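Local structure of putative sugar ABC transport system, substrate-binding protein (Bordetella parapertussis, 5IX8) at residues G5-I10 with P273-D278; S44-V49 with L260-A265; V48-V53 with K71-D76. The protein probably binds a sugar in the periplasm and delivers it to a membrane-bound ABC transporter. One frame throughout, in Å; residues are numbered along the deposited sequence.

How the interactions relate
The three contacts form a chain along the lobe that carries the parallel sheet of strand 17-22. Interactions 1 and 2 have centres about 13 Å apart and meet directly: Tyr264 OH lies 2.7 Å from Pro276 O and Ile10 N lies 2.9 Å from Gln263 OE1, both probable hydrogen bonds, so helix 254-270 is tied to both loops of interaction 1. Interactions 2 and 3, with centres about 12 Å apart, share Val48 and Val49 of edge strand 47-53. Interactions 1 and 3 do not touch; their nearest atoms are about 12 Å apart. In this family the sugar is expected in the cleft between the two lobes.

Interaction 1: G5-I10 with P273-D278; sequences GIVEPI and PMPPLD
This is a small apolar surface contact between two loops, in which Val7, from the segment leading to strand 17-22, meets Pro275, from the segment that follows helix 254-270. The methyl CG2 of Val7 lies 3.7 Å from CG of Pro275, and the same methyl is 4.0 Å from CB of that ring, so one branch rests on the CB-CG side of the pyrrolidine. With chi1 at 60°, CG1 of the valine sits between the backbone N and the carbonyl carbon, which leaves CG2 anti to N and turned to the ring; the two side chains meet at a slant. Next to them, the carbonyl O of Ile6 is 4.2 Å from CD of Pro276, a loose van der Waals approach. Prolines suit this place because their rings offer compact hydrocarbon while their restricted phi fits the extended course of this loop. Val7 also packs on Leu260 and Arg267 of helix 254-270, and Ile6 and Pro276 both touch Phe289 of strand 288-290. With no hydrogen bond across the pair, the direct contact rests on van der Waals fit and some exclusion of water, while polar ties of the two loops run to helix 254-270, from Glu8 O to Arg267 and from Pro276 O to Tyr264 OH.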
loop_
_atom_site.group_PDB
_atom_site.type_symbol
_atom_site.label_atom_id
_atom_site.label_comp_id
_atom_site.label_asym_id
_atom_site.label_seq_id
_atom_site.Cartn_x
_atom_site.Cartn_y
_atom_site.Cartn_z
ATOM N N GLY A 5 -2.121 -8.326 -18.444
ATOM C CA GLY A 5 -3.234 -9.129 -18.938
ATOM C C GLY A 5 -4.504 -9.090 -18.119
ATOM O O GLY A 5 -5.393 -9.906 -18.350
ATOM N N ILE A 6 -4.631 -8.159 -17.182
ATOM C CA ILE A 6 -5.801 -8.178 -16.309
ATOM C C ILE A 6 -7.026 -7.687 -17.045
ATOM O O ILE A 6 -8.138 -8.205 -16.849
ATOM C CB ILE A 6 -5.529 -7.342 -15.052
ATOM C CG1 ILE A 6 -4.487 -8.070 -14.216
ATOM C CG2 ILE A 6 -6.837 -7.104 -14.276
ATOM C CD1 ILE A 6 -3.881 -7.190 -13.120
ATOM N N VAL A 7 -6.846 -6.675 -17.895
ATOM C CA VAL A 7 -7.942 -6.075 -18.628
ATOM C C VAL A 7 -7.334 -5.474 -19.893
ATOM O O VAL A 7 -6.162 -5.096 -19.906
ATOM C CB VAL A 7 -8.641 -5.036 -17.726
ATOM C CG1 VAL A 7 -7.632 -3.945 -17.306
ATOM C CG2 VAL A 7 -9.831 -4.457 -18.421
ATOM N N GLU A 8 -8.130 -5.406 -20.976
ATOM C CA GLU A 8 -7.647 -4.746 -22.186
ATOM C C GLU A 8 -7.772 -3.223 -22.022
ATOM O O GLU A 8 -8.745 -2.751 -21.444
ATOM C CB GLU A 8 -8.487 -5.237 -23.376
ATOM C CG GLU A 8 -9.021 -4.217 -24.293
ATOM C CD GLU A 8 -9.840 -4.788 -25.462
ATOM O OE1 GLU A 8 -10.580 -5.801 -25.287
ATOM O OE2 GLU A 8 -9.756 -4.191 -26.557
ATOM N N PRO A 9 -6.790 -2.427 -22.444
ATOM C CA PRO A 9 -6.943 -0.963 -22.305
ATOM C C PRO A 9 -7.959 -0.426 -23.301
ATOM O O PRO A 9 -7.911 -0.758 -24.488
ATOM C CB PRO A 9 -5.541 -0.419 -22.605
ATOM C CG PRO A 9 -4.925 -1.432 -23.466
ATOM C CD PRO A 9 -5.538 -2.797 -23.123
ATOM N N ILE A 10 -8.848 0.451 -22.836
ATOM C CA ILE A 10 -9.721 1.162 -23.745
ATOM C C ILE A 10 -9.611 2.657 -23.478
ATOM O O ILE A 10 -8.866 3.111 -22.603
ATOM C CB ILE A 10 -11.182 0.687 -23.659
ATOM C CG1 ILE A 10 -11.738 0.896 -22.252
ATOM C CG2 ILE A 10 -11.325 -0.791 -24.185
ATOM C CD1 ILE A 10 -13.258 0.694 -22.229
ATOM N N PRO A 273 -19.045 -3.827 -19.237
ATOM C CA PRO A 273 -18.742 -4.909 -18.289
ATOM C C PRO A 273 -17.491 -4.616 -17.478
ATOM O O PRO A 273 -16.450 -4.258 -18.028
ATOM C CB PRO A 273 -18.535 -6.130 -19.191
ATOM C CG PRO A 273 -19.261 -5.804 -20.461
ATOM C CD PRO A 273 -19.083 -4.306 -20.633
HETATM N N MSE A 274 -17.592 -4.787 -16.165
HETATM C CA MSE A 274 -16.443 -4.514 -15.301
HETATM C C MSE A 274 -15.434 -5.622 -15.369
HETATM O O MSE A 274 -15.800 -6.779 -15.554
HETATM C CB MSE A 274 -16.886 -4.339 -13.849
HETATM C CG MSE A 274 -17.820 -3.185 -13.694
HETATM SE SE MSE A 274 -16.996 -1.488 -14.027
HETATM C CE MSE A 274 -15.863 -1.344 -12.464
ATOM N N PRO A 275 -14.164 -5.283 -15.178
ATOM C CA PRO A 275 -13.151 -6.308 -15.006
ATOM C C PRO A 275 -13.311 -6.944 -13.631
ATOM O O PRO A 275 -14.265 -6.610 -12.893
ATOM C CB PRO A 275 -11.828 -5.525 -15.168
ATOM C CG PRO A 275 -12.218 -4.103 -15.582
ATOM C CD PRO A 275 -13.605 -3.935 -15.010
ATOM N N PRO A 276 -12.425 -7.868 -13.238
ATOM C CA PRO A 276 -12.706 -8.676 -12.033
ATOM C C PRO A 276 -12.840 -7.840 -10.766
ATOM O O PRO A 276 -12.055 -6.926 -10.500
ATOM C CB PRO A 276 -11.505 -9.625 -11.957
ATOM C CG PRO A 276 -10.961 -9.656 -13.357
ATOM C CD PRO A 276 -11.181 -8.302 -13.911
ATOM N N LEU A 277 -13.844 -8.187 -9.962
ATOM C CA LEU A 277 -14.009 -7.583 -8.647
ATOM C C LEU A 277 -14.342 -8.660 -7.635
ATOM O O LEU A 277 -15.301 -9.416 -7.821
ATOM C CB LEU A 277 -15.103 -6.499 -8.640
ATOM C CG LEU A 277 -14.818 -5.208 -9.428
ATOM C CD1 LEU A 277 -16.122 -4.500 -9.743
ATOM C CD2 LEU A 277 -13.850 -4.314 -8.593
ATOM N N ASP A 278 -13.549 -8.728 -6.575
ATOM C CA ASP A 278 -13.908 -9.544 -5.423
ATOM C C ASP A 278 -15.108 -8.954 -4.657
ATOM O O ASP A 278 -15.385 -7.748 -4.688
ATOM C CB ASP A 278 -12.735 -9.664 -4.449
ATOM C CG ASP A 278 -11.660 -10.605 -4.933
ATOM O OD1 ASP A 278 -11.862 -11.302 -5.945
ATOM O OD2 ASP A 278 -10.603 -10.671 -4.268
#

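Interaction 2: S44-V49 with L260-A265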
loop_
_atom_site.group_PDB
_atom_site.type_symbol
_atom_site.label_atom_id
_atom_site.label_comp_id
_atom_site.label_asym_id
_atom_site.label_seq_id
_atom_site.Cartn_x
_atom_site.Cartn_y
_atom_site.Cartn_z
ATOM N N SER A 44 -5.766 7.389 -22.351
ATOM C CA SER A 44 -7.133 6.894 -22.337
ATOM C C SER A 44 -8.189 7.988 -22.415
ATOM O O SER A 44 -9.364 7.702 -22.151
ATOM C CB SER A 44 -7.378 6.063 -21.062
ATOM O OG SER A 44 -6.404 5.028 -20.917
ATOM N N ASN A 45 -7.808 9.231 -22.729
ATOM C CA ASN A 45 -8.751 10.358 -22.822
ATOM C C ASN A 45 -9.485 10.616 -21.500
ATOM O O ASN A 45 -10.696 10.876 -21.474
ATOM C CB ASN A 45 -9.751 10.158 -23.958
ATOM C CG ASN A 45 -10.556 11.424 -24.223
ATOM O OD1 ASN A 45 -10.006 12.539 -24.172
ATOM N ND2 ASN A 45 -11.852 11.267 -24.505
ATOM N N VAL A 46 -8.754 10.547 -20.396
ATOM C CA VAL A 46 -9.294 10.821 -19.068
ATOM C C VAL A 46 -8.551 12.021 -18.521
ATOM O O VAL A 46 -7.332 12.148 -18.719
ATOM C CB VAL A 46 -9.151 9.603 -18.128
ATOM C CG1 VAL A 46 -9.460 9.991 -16.681
ATOM C CG2 VAL A 46 -10.109 8.486 -18.615
ATOM N N GLU A 47 -9.277 12.915 -17.845
ATOM C CA GLU A 47 -8.677 14.119 -17.282
ATOM C C GLU A 47 -8.485 13.945 -15.782
ATOM O O GLU A 47 -9.436 13.614 -15.063
ATOM C CB GLU A 47 -9.567 15.330 -17.546
ATOM C CG GLU A 47 -8.999 16.619 -17.043
ATOM C CD GLU A 47 -9.938 17.787 -17.269
ATOM O OE1 GLU A 47 -10.941 17.614 -17.989
ATOM O OE2 GLU A 47 -9.679 18.878 -16.724
ATOM N N VAL A 48 -7.261 14.155 -15.312
ATOM C CA VAL A 48 -6.970 14.192 -13.885
ATOM C C VAL A 48 -6.930 15.658 -13.496
ATOM O O VAL A 48 -6.017 16.397 -13.886
ATOM C CB VAL A 48 -5.654 13.486 -13.558
ATOM C CG1 VAL A 48 -5.364 13.530 -12.026
ATOM C CG2 VAL A 48 -5.697 12.053 -14.127
ATOM N N VAL A 49 -7.947 16.095 -12.760
ATOM C CA VAL A 49 -8.068 17.522 -12.473
ATOM C C VAL A 49 -7.116 17.950 -11.366
ATOM O O VAL A 49 -6.578 19.069 -11.382
ATOM C CB VAL A 49 -9.519 17.845 -12.104
ATOM C CG1 VAL A 49 -9.651 19.295 -11.672
ATOM C CG2 VAL A 49 -10.395 17.526 -13.275
ATOM N N LEU A 260 -5.110 0.466 -13.396
ATOM C CA LEU A 260 -6.366 -0.253 -13.296
ATOM C C LEU A 260 -7.497 0.651 -12.834
ATOM O O LEU A 260 -8.613 0.521 -13.314
ATOM C CB LEU A 260 -6.216 -1.441 -12.352
ATOM C CG LEU A 260 -5.304 -2.541 -12.859
ATOM C CD1 LEU A 260 -4.982 -3.537 -11.738
ATOM C CD2 LEU A 260 -5.910 -3.268 -14.076
ATOM N N ILE A 261 -7.235 1.573 -11.915
ATOM C CA ILE A 261 -8.296 2.498 -11.504
ATOM C C ILE A 261 -8.875 3.241 -12.704
ATOM O O ILE A 261 -10.097 3.392 -12.841
ATOM C CB ILE A 261 -7.748 3.454 -10.424
ATOM C CG1 ILE A 261 -7.655 2.670 -9.084
ATOM C CG2 ILE A 261 -8.622 4.690 -10.305
ATOM C CD1 ILE A 261 -6.751 3.333 -8.050
ATOM N N VAL A 262 -8.013 3.712 -13.598
ATOM C CA VAL A 262 -8.494 4.415 -14.790
ATOM C C VAL A 262 -9.309 3.480 -15.681
ATOM O O VAL A 262 -10.396 3.842 -16.176
ATOM C CB VAL A 262 -7.306 5.031 -15.551
ATOM C CG1 VAL A 262 -7.748 5.589 -16.909
ATOM C CG2 VAL A 262 -6.675 6.123 -14.695
ATOM N N GLN A 263 -8.789 2.268 -15.928
ATOM C CA GLN A 263 -9.493 1.364 -16.838
ATOM C C GLN A 263 -10.833 0.908 -16.260
ATOM O O GLN A 263 -11.809 0.718 -17.009
ATOM C CB GLN A 263 -8.609 0.158 -17.176
ATOM C CG GLN A 263 -7.422 0.569 -18.068
ATOM C CD GLN A 263 -7.898 1.009 -19.445
ATOM O OE1 GLN A 263 -8.944 0.571 -19.904
ATOM N NE2 GLN A 263 -7.148 1.895 -20.098
ATOM N N TYR A 264 -10.897 0.721 -14.935
ATOM C CA TYR A 264 -12.157 0.357 -14.295
ATOM C C TYR A 264 -13.134 1.524 -14.317
ATOM O O TYR A 264 -14.345 1.329 -14.552
ATOM C CB TYR A 264 -11.921 -0.091 -12.836
ATOM C CG TYR A 264 -11.471 -1.530 -12.631
ATOM C CD1 TYR A 264 -10.316 -2.032 -13.256
ATOM C CD2 TYR A 264 -12.205 -2.384 -11.802
ATOM C CE1 TYR A 264 -9.928 -3.342 -13.074
ATOM C CE2 TYR A 264 -11.823 -3.714 -11.593
ATOM C CZ TYR A 264 -10.692 -4.186 -12.231
ATOM O OH TYR A 264 -10.310 -5.494 -12.029
ATOM N N ALA A 265 -12.626 2.743 -14.053
ATOM C CA ALA A 265 -13.504 3.920 -14.030
ATOM C C ALA A 265 -14.157 4.161 -15.394
ATOM O O ALA A 265 -15.347 4.523 -15.461
ATOM C CB ALA A 265 -12.732 5.169 -13.583
HETATM O O HOH W 1 -6.047 2.902 -22.652
#
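The hydroxyl OG of Ser44 is gripped from two directions: it bonds to the backbone carbonyl of Glu40, in the last turns of helix 28-43, and accepts a hydrogen bond from a water 2.8 Å away. That water in turn accepts a weak hydrogen bond from Gln263 NE2 at 3.0 Å, bridging serine and glutamine. The direct gap from Ser44 OG to Gln263 NE2 is 3.3 Å, but the angle is too poor for a bond, so the water makes the link. Although the glutamine leaves its helix pointing away, a bend at chi2 (-67°) swings the amide back to Ser44. Its NE2 also bonds to Glu40 OE2, while OE1 takes Ile10 N and Arg267 NH1, so both ends of this buried amide are satisfied. In the periplasmic binding protein fold, helix 254-270 packs here against the parallel sheet of one lobe, beside helix 28-43, with Val262 resting on Leu18 of strand 17-22 and Ile261 on Ile103 of strand 101-105. Valine's two short branches let Val262 meet Val46, Ser44 and Leu18 at close quarters without a long chain. Its methyl CG1 reaches CG2 of Val46 at 4.1 Å, and the two side chains pass in opposite directions. The chi1 of 171° swings that same CG1 of Val262 away from the backbone N, and it also lies 4.2 Å from Ser44 CB.

Interaction 3: V48-V53 with K71-D76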
loop_
_atom_site.group_PDB
_atom_site.type_symbol
_atom_site.label_atom_id
_atom_site.label_comp_id
_atom_site.label_asym_id
_atom_site.label_seq_id
_atom_site.Cartn_x
_atom_site.Cartn_y
_atom_site.Cartn_z
ATOM N N VAL A 48 -7.261 14.155 -15.312
ATOM C CA VAL A 48 -6.970 14.192 -13.885
ATOM C C VAL A 48 -6.930 15.658 -13.496
ATOM O O VAL A 48 -6.017 16.397 -13.886
ATOM C CB VAL A 48 -5.654 13.486 -13.558
ATOM C CG1 VAL A 48 -5.364 13.530 -12.026
ATOM C CG2 VAL A 48 -5.697 12.053 -14.127
ATOM N N VAL A 49 -7.947 16.095 -12.760
ATOM C CA VAL A 49 -8.068 17.522 -12.473
ATOM C C VAL A 49 -7.116 17.950 -11.366
ATOM O O VAL A 49 -6.578 19.069 -11.382
ATOM C CB VAL A 49 -9.519 17.845 -12.104
ATOM C CG1 VAL A 49 -9.651 19.295 -11.672
ATOM C CG2 VAL A 49 -10.395 17.526 -13.275
ATOM N N GLN A 50 -6.880 17.078 -10.400
ATOM C CA GLN A 50 -6.057 17.453 -9.269
ATOM C C GLN A 50 -5.567 16.186 -8.603
ATOM O O GLN A 50 -6.316 15.206 -8.518
ATOM C CB GLN A 50 -6.873 18.300 -8.289
ATOM C CG GLN A 50 -6.064 18.884 -7.202
ATOM C CD GLN A 50 -6.899 19.764 -6.315
ATOM O OE1 GLN A 50 -7.410 19.317 -5.297
ATOM N NE2 GLN A 50 -7.045 21.029 -6.699
ATOM N N VAL A 51 -4.320 16.214 -8.142
ATOM C CA VAL A 51 -3.798 15.242 -7.190
ATOM C C VAL A 51 -3.453 16.001 -5.923
ATOM O O VAL A 51 -2.688 16.975 -5.966
ATOM C CB VAL A 51 -2.574 14.502 -7.727
ATOM C CG1 VAL A 51 -2.098 13.509 -6.691
ATOM C CG2 VAL A 51 -2.901 13.805 -9.041
ATOM N N ALA A 52 -4.053 15.599 -4.811
ATOM C CA ALA A 52 -3.855 16.267 -3.540
ATOM C C ALA A 52 -3.336 15.263 -2.524
ATOM O O ALA A 52 -3.475 14.048 -2.711
ATOM C CB ALA A 52 -5.158 16.887 -3.056
ATOM N N VAL A 53 -2.727 15.774 -1.445
ATOM C CA VAL A 53 -2.225 14.910 -0.376
ATOM C C VAL A 53 -2.775 15.356 0.965
ATOM O O VAL A 53 -2.897 16.554 1.242
ATOM C CB VAL A 53 -0.680 14.830 -0.300
ATOM C CG1 VAL A 53 -0.104 14.268 -1.604
ATOM C CG2 VAL A 53 -0.036 16.177 0.076
ATOM N N LYS A 71 -16.080 18.374 -5.554
ATOM C CA LYS A 71 -17.473 18.631 -5.901
ATOM C C LYS A 71 -17.597 19.874 -6.763
ATOM O O LYS A 71 -18.311 19.885 -7.771
ATOM C CB LYS A 71 -18.300 18.794 -4.624
ATOM C CG LYS A 71 -19.491 17.884 -4.506
ATOM C CD LYS A 71 -20.528 18.411 -3.493
ATOM C CE LYS A 71 -20.096 18.247 -2.059
ATOM N NZ LYS A 71 -21.208 18.598 -1.092
ATOM N N THR A 72 -16.914 20.944 -6.359
ATOM C CA THR A 72 -16.949 22.187 -7.101
ATOM C C THR A 72 -16.224 22.075 -8.428
ATOM O O THR A 72 -16.562 22.793 -9.370
ATOM C CB THR A 72 -16.334 23.283 -6.245
ATOM O OG1 THR A 72 -16.768 23.102 -4.890
ATOM C CG2 THR A 72 -16.749 24.638 -6.754
ATOM N N LEU A 73 -15.223 21.198 -8.528
ATOM C CA LEU A 73 -14.487 21.067 -9.776
ATOM C C LEU A 73 -15.195 20.171 -10.775
ATOM O O LEU A 73 -14.710 20.015 -11.894
ATOM C CB LEU A 73 -13.084 20.522 -9.517
ATOM C CG LEU A 73 -12.196 21.448 -8.698
ATOM C CD1 LEU A 73 -10.981 20.709 -8.193
ATOM C CD2 LEU A 73 -11.792 22.685 -9.500
ATOM N N GLY A 74 -16.317 19.575 -10.399
ATOM C CA GLY A 74 -17.069 18.766 -11.342
ATOM C C GLY A 74 -16.403 17.458 -11.707
ATOM O O GLY A 74 -16.585 16.957 -12.824
ATOM N N VAL A 75 -15.639 16.882 -10.798
ATOM C CA VAL A 75 -15.099 15.564 -11.092
ATOM C C VAL A 75 -16.233 14.539 -11.168
ATOM O O VAL A 75 -17.322 14.723 -10.622
ATOM C CB VAL A 75 -14.041 15.154 -10.058
ATOM C CG1 VAL A 75 -12.997 16.249 -9.873
ATOM C CG2 VAL A 75 -14.662 14.775 -8.758
ATOM N N ASP A 76 -15.974 13.458 -11.888
ATOM C CA ASP A 76 -16.909 12.339 -11.968
ATOM C C ASP A 76 -16.616 11.261 -10.943
ATOM O O ASP A 76 -17.552 10.631 -10.421
ATOM C CB ASP A 76 -16.874 11.745 -13.381
ATOM C CG ASP A 76 -17.263 12.785 -14.436
ATOM O OD1 ASP A 76 -18.448 13.147 -14.464
ATOM O OD2 ASP A 76 -16.414 13.256 -15.213
#
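The side-chain amide of Gln50 presents one flat face to Leu73, whose methyl CD1 sits above it, almost straight over NE2 at 4.2 Å. The methyl thus meets the amide through its face rather than in its plane. Gln50 reaches this position with a nearly extended chain, and a last torsion of 94° turns the amide broadside to the leucine; Phe70 of helix 60-73 is a further neighbour of this side chain. The motif is a beta-alpha-beta crossover, in which edge strand 47-53 leads through helix 60-73 to strand 77-80, parallel to it and on the far side of strand 17-22. The contact joins the first strand to the end of the helix and the turn beyond. Gly74 ends the helix in a Schellman motif, and its positive phi of 71° suits a residue without a side chain. Leu73 just before it and Val75 just after it both point toward the strand. On the strand, Val49 has a helical psi (-34°), which interrupts the regular extended geometry and lets it and Gln50, consecutive residues, face the same way. Beta-branched valine and broad leucine suit this partly buried margin, their apolar branches packing together where strand, helix end and turn meet. Asp76 then fastens the turn to strand 17-22 by bonding to the backbone N of Lys17. Leu73 CD1 serves both strand residues, since besides the amide it touches Val49 CG1 at 4.0 Å, while Val49 CB lies 4.4 Å from CG1 of Val75.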